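Local structure of single-stranded DNA-binding protein (Thermotoga maritima, 1Z9F) at residues Ile20-Leu25 / Leu86-Gly91. The protein probably binds single-stranded DNA as a homotetramer built on the OB fold. Residues are numbered along the deposited sequence; the frame is centred on the assembly and turned at random.
Sequences ILIGRL and LVLVEG
Ile22 turns CG1 away from its own carbonyl carbon (chi1 -67°), while Leu86 and Leu88 both hold CG anti to the backbone N, and these settings bring the three branched chains together on one face of an antiparallel strand pair in the OB fold. CG2 of Ile22 meets Leu86 CD1 at 3.7 Å, and its CG1 lies 3.9 Å from Leu88 CD1, so a beta-branched residue reaches both leucines at once. Replacing Ile22 by an alanine would probably open a gap between Leu86 CD1 and Leu88 CD1, taking from each its contact with the CG2 or CG1 branch. Phe16 of the second subunit packs on Ile20 and Ile22, and residues 20-22 pair with a strand of that subunit, continuing the sheet across the interface. Glu90 runs alongside Ile20, its aliphatic CG against CG1, and sends its carboxylate to a salt bridge with Lys18. In one of its two modelled conformers, a less certain placement, Arg24 bonds through NE to Gly84 O, and Leu86 CB lies over one guanidinium face, toward its rim. Leu21 and Val89 occupy the other face, towards the interior, where Val111 touches both; small, branched Val87 fits here too, its CG2 3.6 Å from Leu25 CD1. Within the sheet, paired backbone hydrogen bonds join Leu21 with Val89 and Gly23 with Val87; from Val89 N to Leu21 O the N-H...O angle is 175°.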
loop_
_atom_site.group_PDB
_atom_site.type_symbol
_atom_site.label_atom_id
_atom_site.label_comp_id
_atom_site.label_asym_id
_atom_site.label_seq_id
_atom_site.Cartn_x
_atom_site.Cartn_y
_atom_site.Cartn_z
ATOM N N ILE A 20 -4.991 -4.072 2.710
ATOM C CA ILE A 20 -5.261 -5.405 3.205
ATOM C C ILE A 20 -4.367 -6.358 2.442
ATOM O O ILE A 20 -4.431 -6.432 1.216
ATOM C CB ILE A 20 -6.707 -5.812 2.987
ATOM C CG1 ILE A 20 -7.623 -4.776 3.627
ATOM C CG2 ILE A 20 -6.938 -7.226 3.502
ATOM C CD1 ILE A 20 -9.064 -4.928 3.271
ATOM N N LEU A 21 -3.543 -7.079 3.195
ATOM C CA LEU A 21 -2.525 -7.975 2.641
ATOM C C LEU A 21 -2.710 -9.296 3.331
ATOM O O LEU A 21 -3.108 -9.318 4.488
ATOM C CB LEU A 21 -1.117 -7.449 2.946
ATOM C CG LEU A 21 -0.837 -6.028 2.444
ATOM C CD1 LEU A 21 0.387 -5.471 3.046
ATOM C CD2 LEU A 21 -0.773 -5.993 0.930
ATOM N N ILE A 22 -2.499 -10.387 2.602
ATOM C CA ILE A 22 -2.356 -11.719 3.188
ATOM C C ILE A 22 -1.027 -12.303 2.693
ATOM O O ILE A 22 -0.843 -12.493 1.488
ATOM C CB ILE A 22 -3.496 -12.660 2.817
ATOM C CG1 ILE A 22 -4.799 -12.189 3.450
ATOM C CG2 ILE A 22 -3.199 -14.060 3.304
ATOM C CD1 ILE A 22 -6.003 -12.985 3.028
ATOM N N GLY A 23 -0.106 -12.555 3.626
ATOM C CA GLY A 23 1.196 -13.092 3.290
ATOM C C GLY A 23 1.842 -13.835 4.435
ATOM O O GLY A 23 1.337 -13.834 5.553
ATOM N N ARG A 24 2.967 -14.490 4.138
ATOM C CA ARG A 24 3.738 -15.219 5.147
ATOM C C ARG A 24 4.667 -14.219 5.834
ATOM O O ARG A 24 5.064 -13.231 5.220
ATOM C CB ARG A 24 4.601 -16.353 4.547
ATOM C CG ARG A 24 4.133 -17.057 3.256
ATOM C CD ARG A 24 2.815 -17.844 3.345
ATOM N NE ARG A 24 2.706 -18.724 4.514
ATOM C CZ ARG A 24 2.080 -19.905 4.531
ATOM N NH1 ARG A 24 2.044 -20.607 5.657
ATOM N NH2 ARG A 24 1.485 -20.396 3.447
ATOM N N LEU A 25 5.006 -14.473 7.099
ATOM C CA LEU A 25 6.091 -13.746 7.770
ATOM C C LEU A 25 7.379 -14.384 7.291
ATOM O O LEU A 25 7.551 -15.591 7.444
ATOM C CB LEU A 25 6.026 -13.866 9.294
ATOM C CG LEU A 25 5.379 -12.729 10.079
ATOM C CD1 LEU A 25 3.866 -12.888 10.087
ATOM C CD2 LEU A 25 5.933 -12.681 11.515
ATOM N N LEU A 86 1.264 -17.544 8.121
ATOM C CA LEU A 86 0.463 -16.766 7.155
ATOM C C LEU A 86 -0.516 -15.849 7.867
ATOM O O LEU A 86 -1.398 -16.316 8.588
ATOM C CB LEU A 86 -0.336 -17.708 6.245
ATOM C CG LEU A 86 -1.268 -17.099 5.183
ATOM C CD1 LEU A 86 -0.487 -16.441 4.070
ATOM C CD2 LEU A 86 -2.182 -18.161 4.603
ATOM N N VAL A 87 -0.385 -14.545 7.646
ATOM C CA VAL A 87 -1.243 -13.576 8.330
ATOM C C VAL A 87 -2.025 -12.657 7.377
ATOM O O VAL A 87 -1.608 -12.385 6.247
ATOM C CB VAL A 87 -0.451 -12.730 9.353
ATOM C CG1 VAL A 87 0.067 -13.622 10.478
ATOM C CG2 VAL A 87 0.704 -11.968 8.699
ATOM N N LEU A 88 -3.191 -12.226 7.846
ATOM C CA LEU A 88 -3.907 -11.135 7.237
ATOM C C LEU A 88 -3.417 -9.898 7.932
ATOM O O LEU A 88 -3.284 -9.886 9.151
ATOM C CB LEU A 88 -5.415 -11.268 7.445
ATOM C CG LEU A 88 -6.187 -10.139 6.749
ATOM C CD1 LEU A 88 -7.364 -10.714 6.049
ATOM C CD2 LEU A 88 -6.597 -8.971 7.670
ATOM N N VAL A 89 -3.127 -8.860 7.167
ATOM C CA VAL A 89 -2.817 -7.572 7.737
ATOM C C VAL A 89 -3.736 -6.513 7.157
ATOM O O VAL A 89 -3.834 -6.351 5.955
ATOM C CB VAL A 89 -1.334 -7.199 7.519
ATOM C CG1 VAL A 89 -1.084 -5.734 7.835
ATOM C CG2 VAL A 89 -0.435 -8.100 8.387
ATOM N N GLU A 90 -4.391 -5.788 8.042
ATOM C CA GLU A 90 -5.181 -4.655 7.668
ATOM C C GLU A 90 -4.577 -3.398 8.270
ATOM O O GLU A 90 -4.274 -3.341 9.450
ATOM C CB GLU A 90 -6.590 -4.823 8.189
ATOM C CG GLU A 90 -7.497 -3.862 7.550
ATOM C CD GLU A 90 -8.776 -3.820 8.186
ATOM O OE1 GLU A 90 -9.230 -4.887 8.620
ATOM O OE2 GLU A 90 -9.365 -2.731 8.249
ATOM N N GLY A 91 -4.398 -2.371 7.463
ATOM C CA GLY A 91 -3.978 -1.124 8.028
ATOM C C GLY A 91 -3.841 -0.027 7.017
ATOM O O GLY A 91 -4.619 0.051 6.073
#